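Local coordinates for protein kojibiose phosphorylase (Gut metagenome, PDB 6W0P) that belongs to glycoside hydrolase family 65, whose members join an N-terminal beta-sandwich domain to a helical catalytic domain, at residues Ile63-Leu68 against Lys203-Asn208; Thr82-Asn87 against Asp183-Arg188. All coordinates share one frame; numbering follows the deposited sequence.

Contact 1 (Ile63-Leu68 against Lys203-Asn208)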
loop_
_atom_site.group_PDB
_atom_site.type_symbol
_atom_site.label_atom_id
_atom_site.label_comp_id
_atom_site.label_asym_id
_atom_site.label_seq_id
_atom_site.Cartn_x
_atom_site.Cartn_y
_atom_site.Cartn_z
ATOM N N ILE A 63 8.389 -4.883 -26.810
ATOM C CA ILE A 63 9.792 -5.059 -26.351
ATOM C C ILE A 63 9.887 -4.419 -24.968
ATOM O O ILE A 63 9.732 -3.203 -24.872
ATOM C CB ILE A 63 10.795 -4.462 -27.345
ATOM C CG1 ILE A 63 10.889 -5.310 -28.615
ATOM C CG2 ILE A 63 12.143 -4.277 -26.680
ATOM C CD1 ILE A 63 11.303 -6.765 -28.399
ATOM N N TYR A 64 10.070 -5.246 -23.946
ATOM C CA TYR A 64 9.780 -4.893 -22.542
ATOM C C TYR A 64 10.755 -5.642 -21.642
ATOM O O TYR A 64 11.354 -6.662 -22.092
ATOM C CB TYR A 64 8.331 -5.246 -22.216
ATOM C CG TYR A 64 8.097 -6.696 -21.892
ATOM C CD1 TYR A 64 7.888 -7.635 -22.886
ATOM C CD2 TYR A 64 8.096 -7.132 -20.578
ATOM C CE1 TYR A 64 7.698 -8.974 -22.581
ATOM C CE2 TYR A 64 7.899 -8.461 -20.254
ATOM C CZ TYR A 64 7.706 -9.388 -21.257
ATOM O OH TYR A 64 7.501 -10.696 -20.921
ATOM N N GLU A 65 10.917 -5.131 -20.424
ATOM C CA GLU A 65 11.685 -5.780 -19.340
ATOM C C GLU A 65 10.885 -5.692 -18.039
ATOM O O GLU A 65 9.957 -4.850 -17.948
ATOM C CB GLU A 65 13.055 -5.123 -19.138
ATOM C CG GLU A 65 14.203 -5.967 -19.647
ATOM C CD GLU A 65 14.169 -7.417 -19.207
ATOM O OE1 GLU A 65 14.425 -8.285 -20.054
ATOM O OE2 GLU A 65 13.870 -7.670 -18.026
ATOM N N TYR A 66 11.306 -6.492 -17.059
ATOM C CA TYR A 66 10.807 -6.457 -15.667
ATOM C C TYR A 66 11.644 -5.481 -14.836
ATOM O O TYR A 66 12.788 -5.134 -15.214
ATOM C CB TYR A 66 10.825 -7.871 -15.103
ATOM C CG TYR A 66 9.753 -8.779 -15.640
ATOM C CD1 TYR A 66 8.456 -8.718 -15.143
ATOM C CD2 TYR A 66 10.030 -9.723 -16.611
ATOM C CE1 TYR A 66 7.459 -9.562 -15.608
ATOM C CE2 TYR A 66 9.048 -10.585 -17.077
ATOM C CZ TYR A 66 7.758 -10.502 -16.580
ATOM O OH TYR A 66 6.777 -11.339 -17.032
ATOM N N ALA A 67 11.077 -5.021 -13.721
ATOM C CA ALA A 67 11.835 -4.308 -12.676
ATOM C C ALA A 67 13.062 -5.149 -12.315
ATOM O O ALA A 67 12.941 -6.376 -12.274
ATOM C CB ALA A 67 10.966 -4.050 -11.477
ATOM N N LEU A 68 14.194 -4.507 -12.038
ATOM C CA LEU A 68 15.497 -5.187 -11.773
ATOM C C LEU A 68 15.439 -5.992 -10.469
ATOM O O LEU A 68 16.096 -7.072 -10.401
ATOM C CB LEU A 68 16.589 -4.121 -11.701
ATOM C CG LEU A 68 16.891 -3.427 -13.025
ATOM C CD1 LEU A 68 17.870 -2.275 -12.823
ATOM C CD2 LEU A 68 17.421 -4.436 -14.032
ATOM N N LYS A 203 20.155 -8.308 -26.875
ATOM C CA LYS A 203 19.154 -9.139 -26.189
ATOM C C LYS A 203 18.788 -8.454 -24.874
ATOM O O LYS A 203 19.679 -7.822 -24.273
ATOM C CB LYS A 203 19.714 -10.545 -25.970
ATOM C CG LYS A 203 18.704 -11.558 -25.456
ATOM C CD LYS A 203 19.283 -12.960 -25.382
ATOM C CE LYS A 203 18.330 -13.959 -24.757
ATOM N NZ LYS A 203 18.695 -15.356 -25.108
ATOM N N THR A 204 17.520 -8.574 -24.473
ATOM C CA THR A 204 16.981 -8.013 -23.209
ATOM C C THR A 204 17.535 -8.829 -22.045
ATOM O O THR A 204 17.856 -10.007 -22.274
ATOM C CB THR A 204 15.454 -8.029 -23.207
ATOM O OG1 THR A 204 15.025 -9.379 -23.390
ATOM C CG2 THR A 204 14.872 -7.149 -24.295
ATOM N N LEU A 205 17.576 -8.222 -20.857
ATOM C CA LEU A 205 18.173 -8.786 -19.621
ATOM C C LEU A 205 17.550 -10.152 -19.325
ATOM O O LEU A 205 18.308 -11.082 -19.050
ATOM C CB LEU A 205 17.912 -7.841 -18.443
ATOM C CG LEU A 205 18.386 -6.390 -18.588
ATOM C CD1 LEU A 205 18.298 -5.653 -17.256
ATOM C CD2 LEU A 205 19.813 -6.323 -19.116
ATOM N N THR A 206 16.214 -10.245 -19.397
ATOM C CA THR A 206 15.404 -11.341 -18.799
ATOM C C THR A 206 14.377 -11.904 -19.785
ATOM O O THR A 206 14.188 -13.137 -19.776
ATOM C CB THR A 206 14.755 -10.838 -17.503
ATOM O OG1 THR A 206 15.716 -11.193 -16.505
ATOM C CG2 THR A 206 13.398 -11.424 -17.179
ATOM N N THR A 207 13.733 -11.052 -20.594
ATOM C CA THR A 207 12.458 -11.385 -21.284
ATOM C C THR A 207 12.715 -12.231 -22.530
ATOM O O THR A 207 11.739 -12.575 -23.208
ATOM C CB THR A 207 11.686 -10.102 -21.583
ATOM O OG1 THR A 207 12.464 -9.279 -22.453
ATOM C CG2 THR A 207 11.358 -9.363 -20.308
ATOM N N ASN A 208 13.981 -12.530 -22.830
ATOM C CA ASN A 208 14.396 -13.429 -23.943
ATOM C C ASN A 208 14.031 -12.762 -25.275
ATOM O O ASN A 208 13.618 -13.468 -26.213
ATOM C CB ASN A 208 13.792 -14.834 -23.804
ATOM C CG ASN A 208 14.837 -15.917 -23.970
ATOM O OD1 ASN A 208 15.713 -16.055 -23.110
ATOM N ND2 ASN A 208 14.754 -16.680 -25.055
#

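Contact 2 (Thr82-Asn87 against Asp183-Arg188)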
loop_
_atom_site.group_PDB
_atom_site.type_symbol
_atom_site.label_atom_id
_atom_site.label_comp_id
_atom_site.label_asym_id
_atom_site.label_seq_id
_atom_site.Cartn_x
_atom_site.Cartn_y
_atom_site.Cartn_z
ATOM N N THR A 82 6.839 -5.264 -11.593
ATOM C CA THR A 82 6.166 -4.564 -12.711
ATOM C C THR A 82 6.974 -4.801 -13.988
ATOM O O THR A 82 8.122 -5.293 -13.904
ATOM C CB THR A 82 5.978 -3.072 -12.404
ATOM O OG1 THR A 82 5.016 -2.565 -13.334
ATOM C CG2 THR A 82 7.273 -2.282 -12.483
ATOM N N HIS A 83 6.392 -4.495 -15.144
ATOM C CA HIS A 83 7.127 -4.540 -16.432
ATOM C C HIS A 83 6.785 -3.286 -17.219
ATOM O O HIS A 83 5.812 -2.596 -16.844
ATOM C CB HIS A 83 6.858 -5.845 -17.182
ATOM C CG HIS A 83 5.464 -5.945 -17.680
ATOM N ND1 HIS A 83 4.436 -6.411 -16.897
ATOM C CD2 HIS A 83 4.929 -5.636 -18.875
ATOM C CE1 HIS A 83 3.328 -6.404 -17.595
ATOM N NE2 HIS A 83 3.601 -5.910 -18.807
ATOM N N PHE A 84 7.604 -2.991 -18.226
ATOM C CA PHE A 84 7.573 -1.710 -18.979
ATOM C C PHE A 84 8.234 -1.898 -20.351
ATOM O O PHE A 84 9.176 -2.710 -20.454
ATOM C CB PHE A 84 8.230 -0.612 -18.132
ATOM C CG PHE A 84 9.453 -1.058 -17.367
ATOM C CD1 PHE A 84 10.691 -1.133 -17.985
ATOM C CD2 PHE A 84 9.364 -1.409 -16.029
ATOM C CE1 PHE A 84 11.813 -1.559 -17.288
ATOM C CE2 PHE A 84 10.485 -1.837 -15.334
ATOM C CZ PHE A 84 11.705 -1.925 -15.969
ATOM N N THR A 85 7.728 -1.169 -21.352
ATOM C CA THR A 85 8.311 -0.971 -22.711
ATOM C C THR A 85 9.620 -0.205 -22.543
ATOM O O THR A 85 9.603 0.809 -21.845
ATOM C CB THR A 85 7.314 -0.236 -23.613
ATOM O OG1 THR A 85 6.050 -0.890 -23.518
ATOM C CG2 THR A 85 7.702 -0.209 -25.073
ATOM N N ILE A 86 10.721 -0.703 -23.110
ATOM C CA ILE A 86 12.087 -0.193 -22.776
ATOM C C ILE A 86 12.615 0.687 -23.918
ATOM O O ILE A 86 12.402 0.387 -25.109
ATOM C CB ILE A 86 13.050 -1.339 -22.417
ATOM C CG1 ILE A 86 13.043 -2.443 -23.477
ATOM C CG2 ILE A 86 12.731 -1.884 -21.036
ATOM C CD1 ILE A 86 14.115 -3.491 -23.295
ATOM N N ASN A 87 13.261 1.781 -23.538
ATOM C CA ASN A 87 14.084 2.587 -24.463
ATOM C C ASN A 87 15.009 1.594 -25.163
ATOM O O ASN A 87 15.615 0.707 -24.468
ATOM C CB ASN A 87 14.821 3.692 -23.711
ATOM C CG ASN A 87 15.378 4.760 -24.624
ATOM O OD1 ASN A 87 15.101 4.751 -25.830
ATOM N ND2 ASN A 87 16.221 5.625 -24.057
ATOM N N ASP A 183 19.148 2.801 -15.978
ATOM C CA ASP A 183 19.757 1.501 -16.364
ATOM C C ASP A 183 19.497 1.187 -17.839
ATOM O O ASP A 183 18.392 1.496 -18.329
ATOM C CB ASP A 183 19.250 0.386 -15.451
ATOM C CG ASP A 183 19.557 0.680 -14.000
ATOM O OD1 ASP A 183 20.704 0.404 -13.580
ATOM O OD2 ASP A 183 18.668 1.222 -13.310
ATOM N N CYS A 184 20.486 0.559 -18.482
ATOM C CA CYS A 184 20.392 -0.045 -19.828
ATOM C C CYS A 184 19.819 -1.450 -19.672
ATOM O O CYS A 184 20.321 -2.175 -18.829
ATOM C CB CYS A 184 21.748 -0.116 -20.521
ATOM S SG CYS A 184 21.631 -0.757 -22.214
ATOM N N TYR A 185 18.780 -1.790 -20.431
ATOM C CA TYR A 185 18.022 -3.061 -20.288
ATOM C C TYR A 185 18.410 -4.018 -21.421
ATOM O O TYR A 185 17.697 -4.994 -21.632
ATOM C CB TYR A 185 16.519 -2.773 -20.181
ATOM C CG TYR A 185 16.120 -2.273 -18.813
ATOM C CD1 TYR A 185 16.239 -0.932 -18.484
ATOM C CD2 TYR A 185 15.692 -3.144 -17.818
ATOM C CE1 TYR A 185 15.911 -0.466 -17.219
ATOM C CE2 TYR A 185 15.367 -2.696 -16.547
ATOM C CZ TYR A 185 15.477 -1.353 -16.244
ATOM O OH TYR A 185 15.163 -0.888 -14.996
ATOM N N TRP A 186 19.552 -3.773 -22.061
ATOM C CA TRP A 186 20.091 -4.576 -23.191
ATOM C C TRP A 186 21.456 -5.173 -22.832
ATOM O O TRP A 186 22.269 -4.439 -22.211
ATOM C CB TRP A 186 20.196 -3.694 -24.433
ATOM C CG TRP A 186 18.856 -3.218 -24.894
ATOM C CD1 TRP A 186 18.262 -2.025 -24.607
ATOM C CD2 TRP A 186 17.912 -3.961 -25.672
ATOM N NE1 TRP A 186 17.026 -1.961 -25.196
ATOM C CE2 TRP A 186 16.785 -3.136 -25.857
ATOM C CE3 TRP A 186 17.915 -5.229 -26.254
ATOM C CZ2 TRP A 186 15.678 -3.544 -26.595
ATOM C CZ3 TRP A 186 16.820 -5.633 -26.987
ATOM C CH2 TRP A 186 15.716 -4.798 -27.151
ATOM N N ASN A 187 21.692 -6.438 -23.203
ATOM C CA ASN A 187 23.036 -7.082 -23.179
ATOM C C ASN A 187 23.553 -7.212 -24.615
ATOM O O ASN A 187 22.736 -7.453 -25.542
ATOM C CB ASN A 187 23.030 -8.465 -22.515
ATOM C CG ASN A 187 22.782 -8.402 -21.024
ATOM O OD1 ASN A 187 23.318 -7.531 -20.353
ATOM N ND2 ASN A 187 21.943 -9.290 -20.509
ATOM N N ARG A 188 24.873 -7.134 -24.772
ATOM C CA ARG A 188 25.590 -7.274 -26.061
ATOM C C ARG A 188 25.346 -8.674 -26.644
ATOM O O ARG A 188 25.301 -9.656 -25.876
ATOM C CB ARG A 188 27.074 -6.994 -25.800
ATOM C CG ARG A 188 28.023 -7.498 -26.873
ATOM C CD ARG A 188 29.481 -7.223 -26.537
ATOM N NE ARG A 188 30.219 -6.727 -27.696
ATOM C CZ ARG A 188 31.444 -6.194 -27.677
ATOM N NH1 ARG A 188 32.136 -6.083 -26.552
ATOM N NH2 ARG A 188 31.981 -5.767 -28.806
HETATM O O HOH W 1 17.443 0.491 -22.136
#

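Contact 1 (Ile63-Leu68 against Lys203-Asn208)
The carboxylate oxygen OE1 of E65 takes two backbone N-H groups from the turn that follows strand 197-204. T206 N lies 2.7 Å from E65 OE1 and approaches from above the carboxylate plane, 42° out of it. T207 N lies 2.9 Å from E65 OE1, on its syn side and close to the plane. The second oxygen turns back to its own strand: Y66 N gives a hydrogen bond of 3.0 Å to E65 OE2. Three backbone N-H groups therefore fix the rotation of the carboxylate. A bend at chi2 (-48°) brings the group across to the turn.

T207 packs against both E65 and Y64. T207 CG2 sits over one face of the Y64 ring, 3.9 Å from the Y64 ring centroid, in a CH-pi contact. T207 OG1 lies 2.9 Å from Y64 O and receives a hydrogen bond from T204 OG1 at 2.7 Å. Q209, just beyond the turn, also bonds to T207 OG1 through its side chain, to T204 OG1 through its backbone N and to Y64 N through OE1. The methyl groups of T206 and T207 come obliquely to the Y66 ring. Nearer the surface, L68 CD2 meets L205 CD1 at 3.6 Å. The two tyrosine hydroxyls point elsewhere, Y64 OH to N402 and Y66 OH to K404. Two of the N-H groups on E65 come from the turn, so the side chain ties it to strand 64-66. E65 is buried, and the N-H groups would probably stabilise a negative charge on it.

Contact 2 (Thr82-Asn87 against Asp183-Arg188)
F84 turns its ring edge toward the face of Y185 in a T-shaped stack. The F84 and Y185 ring centroids are 5.3 Å apart and the planes stand at 83°. F84 CE1 is the atom over the tyrosine face, offset toward the rim. Beside this pair, I86 packs on Y185 and W186. I86 CG2 lies 4.0 Å from Y185 CB. I86 CD1 comes obliquely to the W186 indole, 3.7 Å from W186 CZ2. With chi1 at 51°, CG1 lies between the backbone N and the carbonyl carbon, and an extended chi2 carries CD1 out to the indole.

The indole edge makes the polar link. W186 NE1 bonds to N87 O at 3.1 Å, almost in the ring plane and on a carbonyl lone pair. A water gives a second hydrogen bond to N87 O and accepts one from Y185 N. W186 opens strand 186-194, an outermost strand of the large antiparallel sheet in the N-terminal domain. F84 belongs to the short strand 83-85, paired with 64-66.

Further out, W180 meets the F84 ring edge-to-face. The N87 side chain is held by L178 O and T58 N, while H179 binds its backbone N.

The two contacts join the same two sheets. In each, a strand of the 64-66/83-85 pair meets the end of the large sheet where strands 186-194 and 197-204 lie side by side. Backbone bonds tie them together: A67 N reaches T82 O, and N187 N reaches K203 O. Contact 2 is buried at every touching residue and is mainly aromatic and aliphatic, with a single direct hydrogen bond. Contact 1 is only partly buried and is more polar, built on a carboxylate and a threonine-rich turn. E65 of contact 1 also touches Y185 of contact 2, while I86 and W186 of contact 2 both touch T204.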